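Side-chain contacts in Rab3 interacting molecule variant 2 (Drosophila melanogaster, PDB 4TS6), which probably acts at presynaptic active zones as a Rab3-interacting scaffold that supports synaptic release, and is represented here by its C2A domain: residues Leu14-Asp19 with Arg92-Thr97; Val27-Ala32 with Pro46-Phe51; Asp100-Arg103 with Asn107-Ile110. One frame throughout, in Å; residues are numbered along the deposited sequence. Where two conformers were deposited one is given.

Interaction 1: Leu14-Asp19 with Arg92-Thr97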
loop_
_atom_site.group_PDB
_atom_site.type_symbol
_atom_site.label_atom_id
_atom_site.label_comp_id
_atom_site.label_asym_id
_atom_site.label_seq_id
_atom_site.Cartn_x
_atom_site.Cartn_y
_atom_site.Cartn_z
ATOM N N LEU A 14 -7.034 -2.792 2.248
ATOM C CA LEU A 14 -5.878 -3.694 2.286
ATOM C C LEU A 14 -6.273 -4.993 2.960
ATOM O O LEU A 14 -7.088 -4.971 3.870
ATOM C CB LEU A 14 -4.771 -3.101 3.158
ATOM C CG LEU A 14 -3.934 -1.904 2.754
ATOM C CD1 LEU A 14 -3.007 -1.528 3.891
ATOM C CD2 LEU A 14 -3.132 -2.241 1.525
ATOM N N LYS A 15 -5.676 -6.109 2.535
ATOM C CA LYS A 15 -5.779 -7.374 3.270
ATOM C C LYS A 15 -4.373 -7.776 3.678
ATOM O O LYS A 15 -3.458 -7.746 2.863
ATOM C CB LYS A 15 -6.386 -8.482 2.405
ATOM C CG LYS A 15 -7.776 -8.179 1.892
ATOM C CD LYS A 15 -8.189 -9.139 0.784
ATOM C CE LYS A 15 -8.380 -10.555 1.295
ATOM N NZ LYS A 15 -8.580 -11.545 0.194
ATOM N N LEU A 16 -4.195 -8.133 4.945
ATOM C CA LEU A 16 -2.896 -8.584 5.428
ATOM C C LEU A 16 -3.047 -9.963 6.031
ATOM O O LEU A 16 -3.875 -10.157 6.918
ATOM C CB LEU A 16 -2.350 -7.630 6.497
ATOM C CG LEU A 16 -2.068 -6.186 6.089
ATOM C CD1 LEU A 16 -1.333 -5.490 7.210
ATOM C CD2 LEU A 16 -1.257 -6.139 4.806
ATOM N N GLY A 17 -2.269 -10.925 5.533
ATOM C CA GLY A 17 -2.277 -12.274 6.080
ATOM C C GLY A 17 -0.870 -12.697 6.441
ATOM O O GLY A 17 0.102 -12.187 5.880
ATOM N N TYR A 18 -0.740 -13.607 7.395
ATOM C CA TYR A 18 0.561 -14.206 7.643
ATOM C C TYR A 18 0.433 -15.714 7.627
ATOM O O TYR A 18 -0.386 -16.268 8.347
ATOM C CB TYR A 18 1.174 -13.750 8.979
ATOM C CG TYR A 18 2.450 -14.512 9.251
ATOM C CD1 TYR A 18 3.629 -14.185 8.593
ATOM C CD2 TYR A 18 2.466 -15.586 10.125
ATOM C CE1 TYR A 18 4.791 -14.903 8.813
ATOM C CE2 TYR A 18 3.617 -16.306 10.347
ATOM C CZ TYR A 18 4.776 -15.963 9.685
ATOM O OH TYR A 18 5.930 -16.686 9.908
ATOM N N ASP A 19 1.241 -16.381 6.808
ATOM C CA ASP A 19 1.196 -17.839 6.733
ATOM C C ASP A 19 2.429 -18.485 7.371
ATOM O O ASP A 19 3.527 -18.442 6.804
ATOM C CB ASP A 19 1.056 -18.276 5.270
ATOM C CG ASP A 19 1.000 -19.783 5.108
ATOM O OD1 ASP A 19 0.864 -20.507 6.121
ATOM O OD2 ASP A 19 1.088 -20.246 3.953
ATOM N N ARG A 92 8.669 -4.069 13.021
ATOM C CA ARG A 92 8.627 -3.648 11.620
ATOM C C ARG A 92 7.341 -2.918 11.263
ATOM O O ARG A 92 6.326 -3.042 11.957
ATOM C CB ARG A 92 8.835 -4.830 10.681
ATOM C CG ARG A 92 10.095 -5.589 10.987
ATOM C CD ARG A 92 10.589 -6.305 9.762
ATOM N NE ARG A 92 11.437 -7.420 10.160
ATOM C CZ ARG A 92 12.174 -8.140 9.321
ATOM N NH1 ARG A 92 12.176 -7.849 8.022
ATOM N NH2 ARG A 92 12.908 -9.145 9.791
ATOM N N LEU A 93 7.395 -2.145 10.179
ATOM C CA LEU A 93 6.243 -1.358 9.745
ATOM C C LEU A 93 5.965 -1.669 8.290
ATOM O O LEU A 93 6.891 -1.750 7.495
ATOM C CB LEU A 93 6.527 0.138 9.874
ATOM C CG LEU A 93 6.802 0.689 11.268
ATOM C CD1 LEU A 93 7.068 2.183 11.192
ATOM C CD2 LEU A 93 5.635 0.416 12.175
ATOM N N LEU A 94 4.699 -1.855 7.936
ATOM C CA LEU A 94 4.351 -1.925 6.517
ATOM C C LEU A 94 3.961 -0.515 6.087
ATOM O O LEU A 94 3.017 0.060 6.621
ATOM C CB LEU A 94 3.184 -2.883 6.277
ATOM C CG LEU A 94 2.921 -3.224 4.806
ATOM C CD1 LEU A 94 4.009 -4.143 4.312
ATOM C CD2 LEU A 94 1.550 -3.864 4.628
ATOM N N GLU A 95 4.699 0.051 5.138
ATOM C CA GLU A 95 4.482 1.436 4.721
ATOM C C GLU A 95 3.947 1.390 3.303
ATOM O O GLU A 95 4.659 0.981 2.381
ATOM C CB GLU A 95 5.807 2.218 4.758
ATOM C CG GLU A 95 5.674 3.730 4.478
ATOM C CD GLU A 95 7.005 4.381 4.113
ATOM O OE1 GLU A 95 7.527 5.213 4.910
ATOM O OE2 GLU A 95 7.523 4.066 3.017
ATOM N N VAL A 96 2.685 1.776 3.136
ATOM C CA VAL A 96 2.048 1.782 1.824
ATOM C C VAL A 96 1.826 3.235 1.445
ATOM O O VAL A 96 1.149 3.980 2.160
ATOM C CB VAL A 96 0.675 1.068 1.851
ATOM C CG1 VAL A 96 0.055 1.074 0.442
ATOM C CG2 VAL A 96 0.805 -0.369 2.390
ATOM N N THR A 97 2.397 3.648 0.322
ATOM C CA THR A 97 2.283 5.036 -0.088
ATOM C C THR A 97 1.617 5.121 -1.450
ATOM O O THR A 97 2.000 4.403 -2.372
ATOM C CB THR A 97 3.661 5.700 -0.158
ATOM O OG1 THR A 97 4.350 5.516 1.088
ATOM C CG2 THR A 97 3.517 7.169 -0.433
#
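Leu-16 and Leu-94 meet tip to tip across the core of the β-sandwich, with Leu-16 CD2 lying 3.6 Å from Leu-94 CD2. The second methyl of Leu-16 is less close, CD1 standing 4.2 Å from that same Leu-94 CD2, so the Leu-94 methyl bears on one branch of its partner more than on the other. With CG anti to the backbone N (chi1 -169°), the side chain of Leu-94 extends toward the opposing sheet. A second apolar pair lies farther along the strands: Leu-14 CD1 faces Val-96 CG2 at 4.3 Å, a looser approach of two methyls. All four residues are buried and their CB atoms point toward the opposite strand.

No polar group takes part in the contact. The strands belong to different sheets, and the CA atoms of Leu-16 and Leu-94 are 9.9 Å apart, too far for main-chain pairing; side chains alone bridge the layers. The backbone polar groups are engaged within each sheet instead, Leu-16 bonding to Asp-124 and Gly-17 to Ile-26 in one, Leu-93 to Leu-53 in the other. Charged groups look outward, as where Glu-95 OE1 forms a salt bridge with Arg-56 on the other face of its strand.

The C2 domain is a β-sandwich of two four-stranded antiparallel sheets, and this contact is part of its interior. Strand 11-19 runs between strands 24-33 and 123-130, whereas strand 93-100 lies between 46-53 and 108-116. Val-27 and Leu-29 of strand 24-33 lean on the two pairs, Val-27 touching both Leu-16 and Leu-94 and Leu-29 touching both Leu-14 and Val-96, while Ile-115 of strand 108-116 packs against Leu-14 and Leu-16.

Interaction 2: Val27-Ala32 with Pro46-Phe51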
loop_
_atom_site.group_PDB
_atom_site.type_symbol
_atom_site.label_atom_id
_atom_site.label_comp_id
_atom_site.label_asym_id
_atom_site.label_seq_id
_atom_site.Cartn_x
_atom_site.Cartn_y
_atom_site.Cartn_z
ATOM N N VAL A 27 0.348 -9.453 1.450
ATOM C CA VAL A 27 -0.226 -8.111 1.423
ATOM C C VAL A 27 -1.015 -7.932 0.138
ATOM O O VAL A 27 -0.456 -8.062 -0.954
ATOM C CB VAL A 27 0.891 -7.036 1.471
ATOM C CG1 VAL A 27 0.296 -5.625 1.478
ATOM C CG2 VAL A 27 1.752 -7.234 2.699
ATOM N N THR A 28 -2.310 -7.646 0.256
ATOM C CA THR A 28 -3.128 -7.390 -0.937
ATOM C C THR A 28 -3.673 -5.967 -0.912
ATOM O O THR A 28 -4.375 -5.579 0.025
ATOM C CB THR A 28 -4.281 -8.414 -1.105
ATOM O OG1 THR A 28 -3.743 -9.745 -1.142
ATOM C CG2 THR A 28 -5.050 -8.148 -2.403
ATOM N N LEU A 29 -3.327 -5.188 -1.939
ATOM C CA LEU A 29 -3.922 -3.873 -2.124
ATOM C C LEU A 29 -5.115 -4.025 -3.046
ATOM O O LEU A 29 -4.963 -4.238 -4.249
ATOM C CB LEU A 29 -2.926 -2.907 -2.748
ATOM C CG LEU A 29 -1.936 -2.266 -1.786
ATOM C CD1 LEU A 29 -1.025 -3.284 -1.137
ATOM C CD2 LEU A 29 -1.120 -1.293 -2.558
ATOM N N VAL A 30 -6.308 -3.923 -2.487
ATOM C CA VAL A 30 -7.511 -4.171 -3.266
ATOM C C VAL A 30 -7.811 -2.966 -4.132
ATOM O O VAL A 30 -7.814 -3.056 -5.364
ATOM C CB VAL A 30 -8.696 -4.474 -2.357
ATOM C CG1 VAL A 30 -9.938 -4.786 -3.172
ATOM C CG2 VAL A 30 -8.347 -5.639 -1.443
ATOM N N CYS A 31 -8.042 -1.831 -3.478
ATOM C CA CYS A 31 -8.430 -0.614 -4.179
ATOM C C CYS A 31 -8.258 0.563 -3.247
ATOM O O CYS A 31 -7.907 0.393 -2.075
ATOM C CB CYS A 31 -9.898 -0.696 -4.604
ATOM S SG CYS A 31 -11.065 -0.548 -3.229
ATOM N N ALA A 32 -8.513 1.756 -3.775
ATOM C CA ALA A 32 -8.557 2.969 -2.975
ATOM C C ALA A 32 -9.770 3.722 -3.448
ATOM O O ALA A 32 -10.209 3.522 -4.573
ATOM C CB ALA A 32 -7.299 3.807 -3.190
ATOM N N PRO A 46 -3.195 6.843 -10.107
ATOM C CA PRO A 46 -2.679 6.296 -8.852
ATOM C C PRO A 46 -1.957 4.950 -8.968
ATOM O O PRO A 46 -2.406 4.067 -9.695
ATOM C CB PRO A 46 -3.957 6.113 -7.993
ATOM C CG PRO A 46 -5.083 6.778 -8.758
ATOM C CD PRO A 46 -4.665 6.730 -10.197
ATOM N N TYR A 47 -0.840 4.817 -8.259
ATOM C CA TYR A 47 -0.187 3.531 -8.024
ATOM C C TYR A 47 0.305 3.562 -6.608
ATOM O O TYR A 47 0.381 4.632 -5.994
ATOM C CB TYR A 47 1.001 3.279 -8.959
ATOM C CG TYR A 47 2.145 4.267 -8.812
ATOM C CD1 TYR A 47 2.134 5.482 -9.484
ATOM C CD2 TYR A 47 3.246 3.971 -8.015
ATOM C CE1 TYR A 47 3.206 6.385 -9.368
ATOM C CE2 TYR A 47 4.304 4.862 -7.883
ATOM C CZ TYR A 47 4.283 6.061 -8.560
ATOM O OH TYR A 47 5.355 6.936 -8.425
ATOM N N ALA A 48 0.648 2.388 -6.079
ATOM C CA ALA A 48 1.082 2.329 -4.700
ATOM C C ALA A 48 2.453 1.713 -4.609
ATOM O O ALA A 48 2.824 0.867 -5.421
ATOM C CB ALA A 48 0.082 1.547 -3.858
ATOM N N LYS A 49 3.220 2.160 -3.625
ATOM C CA LYS A 49 4.491 1.543 -3.340
ATOM C C LYS A 49 4.386 0.965 -1.941
ATOM O O LYS A 49 3.754 1.557 -1.069
ATOM C CB LYS A 49 5.612 2.589 -3.403
ATOM C CG LYS A 49 6.657 2.301 -4.461
ATOM C CD LYS A 49 7.093 3.545 -5.226
ATOM C CE LYS A 49 7.989 4.467 -4.415
ATOM N NZ LYS A 49 8.656 5.492 -5.294
ATOM N N VAL A 50 4.999 -0.192 -1.717
ATOM C CA VAL A 50 4.939 -0.810 -0.390
ATOM C C VAL A 50 6.355 -1.151 0.029
ATOM O O VAL A 50 7.133 -1.667 -0.780
ATOM C CB VAL A 50 4.138 -2.115 -0.422
ATOM C CG1 VAL A 50 3.983 -2.700 0.987
ATOM C CG2 VAL A 50 2.776 -1.878 -1.054
ATOM N N PHE A 51 6.693 -0.856 1.287
ATOM C CA PHE A 51 7.988 -1.252 1.840
ATOM C C PHE A 51 7.752 -1.966 3.140
ATOM O O PHE A 51 6.828 -1.604 3.874
ATOM C CB PHE A 51 8.839 -0.020 2.143
ATOM C CG PHE A 51 9.519 0.550 0.944
ATOM C CD1 PHE A 51 8.877 1.478 0.145
ATOM C CD2 PHE A 51 10.804 0.155 0.618
ATOM C CE1 PHE A 51 9.516 2.011 -0.977
ATOM C CE2 PHE A 51 11.450 0.680 -0.491
ATOM C CZ PHE A 51 10.799 1.608 -1.285
#
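Leu-29 reaches from strand 24-33 to Ala-48 and Val-50 on the facing strand 46-53, and divides its two methyls between them. It gives up 53 Å² of surface to this strand. Its CG stands anti to its own carbonyl carbon (chi1 -82°), and the second torsion, chi2 63°, splits the methyls between the two partners.

Ala-48 receives the CD2 methyl. Leu-29 CD2 lies only 3.3 Å from Ala-48 CB, closer than carbon atoms usually come, so the fit is locally crowded. The short side chain of Ala-48 is consistent with the close approach of the strands here, where the CA atoms of Leu-29 and Ala-48 are 8.4 Å apart. Leu-98 of strand 93-100 also packs against Ala-48.

Val-50 takes the other branch more gently: Leu-29 CD1 is 4.1 Å from Val-50 CG2. The two side chains slide past each other in opposite directions rather than meeting end on. Val-50 holds CG1 anti to its backbone N (chi1 -176°), so that CG2 is the methyl turned to Leu-29, and Tyr-81 and Leu-94 touch Val-50 as well.

Alternation along strand 46-53 separates two chemistries. Tyr-47, Lys-49 and Phe-51 project to the other face, where they make cation-pi contacts with Arg-63, Trp-99 and Arg-56 respectively. Inward, only methyl groups meet: the joint between the sheets near the centre of the C2 sandwich depends on burial and close fit, with no directional bond to set its register.

Interaction 3: Asp100-Arg103 with Asn107-Ile110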
loop_
_atom_site.group_PDB
_atom_site.type_symbol
_atom_site.label_atom_id
_atom_site.label_comp_id
_atom_site.label_asym_id
_atom_site.label_seq_id
_atom_site.Cartn_x
_atom_site.Cartn_y
_atom_site.Cartn_z
ATOM N N ASP A 100 0.687 9.771 -7.454
ATOM C CA ASP A 100 -0.077 10.157 -8.635
ATOM C C ASP A 100 0.939 10.178 -9.751
ATOM O O ASP A 100 1.871 10.970 -9.718
ATOM C CB ASP A 100 -0.691 11.537 -8.426
ATOM C CG ASP A 100 -1.556 11.987 -9.590
ATOM O OD1 ASP A 100 -1.843 11.172 -10.497
ATOM O OD2 ASP A 100 -1.962 13.172 -9.607
ATOM N N TYR A 101 0.820 9.255 -10.697
ATOM C CA TYR A 101 1.773 9.208 -11.798
ATOM C C TYR A 101 1.632 10.422 -12.716
ATOM O O TYR A 101 0.567 10.666 -13.304
ATOM C CB TYR A 101 1.622 7.906 -12.582
ATOM C CG TYR A 101 2.386 7.876 -13.879
ATOM C CD1 TYR A 101 3.764 7.735 -13.894
ATOM C CD2 TYR A 101 1.725 7.965 -15.091
ATOM C CE1 TYR A 101 4.471 7.702 -15.095
ATOM C CE2 TYR A 101 2.416 7.929 -16.289
ATOM C CZ TYR A 101 3.789 7.798 -16.281
ATOM O OH TYR A 101 4.470 7.759 -17.473
ATOM N N VAL A 102 2.716 11.193 -12.806
ATOM C CA VAL A 102 2.788 12.366 -13.665
ATOM C C VAL A 102 3.759 12.032 -14.791
ATOM O O VAL A 102 4.915 11.716 -14.535
ATOM C CB VAL A 102 3.276 13.601 -12.879
ATOM C CG1 VAL A 102 3.405 14.801 -13.812
ATOM C CG2 VAL A 102 2.304 13.900 -11.705
ATOM N N ARG A 103 3.287 12.061 -16.035
ATOM C CA ARG A 103 4.080 11.495 -17.119
ATOM C C ARG A 103 5.370 12.276 -17.369
ATOM O O ARG A 103 6.416 11.674 -17.619
ATOM C CB ARG A 103 3.254 11.385 -18.413
ATOM C CG ARG A 103 4.060 10.909 -19.621
ATOM C CD ARG A 103 3.187 10.779 -20.883
ATOM N NE ARG A 103 2.097 9.824 -20.704
ATOM C CZ ARG A 103 2.247 8.504 -20.781
ATOM N NH1 ARG A 103 3.441 7.984 -21.036
ATOM N NH2 ARG A 103 1.208 7.701 -20.604
ATOM N N ASN A 107 6.407 12.333 -9.631
ATOM C CA ASN A 107 5.070 11.897 -9.261
ATOM C C ASN A 107 4.694 12.484 -7.907
ATOM O O ASN A 107 5.556 12.688 -7.060
ATOM C CB ASN A 107 5.033 10.360 -9.270
ATOM C CG ASN A 107 5.347 9.797 -10.657
ATOM O OD1 ASN A 107 5.169 10.493 -11.654
ATOM N ND2 ASN A 107 5.815 8.560 -10.725
ATOM N N ASP A 108 3.412 12.765 -7.704
ATOM C CA ASP A 108 2.975 13.500 -6.523
ATOM C C ASP A 108 2.493 12.541 -5.455
ATOM O O ASP A 108 1.793 11.569 -5.753
ATOM C CB ASP A 108 1.843 14.473 -6.884
ATOM C CG ASP A 108 2.337 15.696 -7.630
ATOM O OD1 ASP A 108 3.377 16.264 -7.231
ATOM O OD2 ASP A 108 1.673 16.100 -8.611
ATOM N N PHE A 109 2.891 12.821 -4.216
ATOM C CA PHE A 109 2.471 12.046 -3.059
ATOM C C PHE A 109 0.968 12.252 -2.797
ATOM O O PHE A 109 0.487 13.385 -2.741
ATOM C CB PHE A 109 3.317 12.470 -1.846
ATOM C CG PHE A 109 2.866 11.863 -0.528
ATOM C CD1 PHE A 109 3.231 10.580 -0.175
ATOM C CD2 PHE A 109 2.106 12.601 0.360
ATOM C CE1 PHE A 109 2.828 10.034 1.048
ATOM C CE2 PHE A 109 1.696 12.057 1.565
ATOM C CZ PHE A 109 2.061 10.778 1.906
ATOM N N ILE A 110 0.217 11.168 -2.655
ATOM C CA ILE A 110 -1.215 11.300 -2.398
ATOM C C ILE A 110 -1.520 11.065 -0.917
ATOM O O ILE A 110 -2.353 11.746 -0.331
ATOM C CB ILE A 110 -2.047 10.275 -3.210
ATOM C CG1 ILE A 110 -1.914 10.513 -4.705
ATOM C CG2 ILE A 110 -3.534 10.368 -2.829
ATOM C CD1 ILE A 110 -2.675 9.475 -5.534
HETATM O O HOH W 1 -0.795 15.614 -9.653
#
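Asn-107 OD1 accepts the backbone N-H of Val-102 at 2.8 Å, and this nearly straight bond (166° at the hydrogen) ties the loop's two limbs together. The donor sits above the amide plane, not on a lone pair. With CG anti to its own carbonyl carbon (chi1 -61°), Asn-107 swings its amide toward Val-102 N, where it passes the Tyr-101 ring with their planes 64° apart; its ND2 reaches Tyr-47 OH. An alanine here removes the amide that Val-102 N and Tyr-47 OH share, and the loop would probably be left freer to shift. Next to this, Asp-100 and Asp-108 form an antiparallel hydrogen-bonded pair, Asp-100 N to Asp-108 O at 2.7 Å and the longer return bond Asp-108 N to Asp-100 O at 3.1 Å. Ile-110 CG1 packs on Asp-100 CB at 4.0 Å.

The other side is looser. Asp-108 is exposed, and a water donates to both Asp-100 OD2 and Asp-108 OD2, probably easing the repulsion between carboxylates. The main partner of Asp-100 is Arg-38, in a salt bridge with OD2; OD1 accepts a bond from Asn-45 N. Val-102 CG2 merely brushes Asp-108 OD2 at 3.8 Å.

By its place between strands 93-100 and 108-116 the loop probably corresponds to one of those that bind calcium in many C2 domains. It joins these neighbouring strands, and Ile-110 both packs on Leu-98 and is backbone-bonded to it.

In the fold
From the N terminus, strand 11-19 enters the first sheet and turns back as strand 24-33, the two joined by backbone bonding between Lys-15 and Thr-28. Interaction 2 then closes a short loop, the chain crossing to strand 46-53 of the second sheet. Interaction 1 closes much later, when strand 93-100 arrives beside 46-53, so interaction 2 is nested within it. Both tie the same two sheets, and the centres of the two contacts are about 10 Å apart. Interaction 3 follows in series, closing the hairpin loop between strands 93-100 and 108-116 at the edge of the second sheet. It meets interaction 2 through Tyr-47 and interaction 1 where Phe-109 packs on Thr-97.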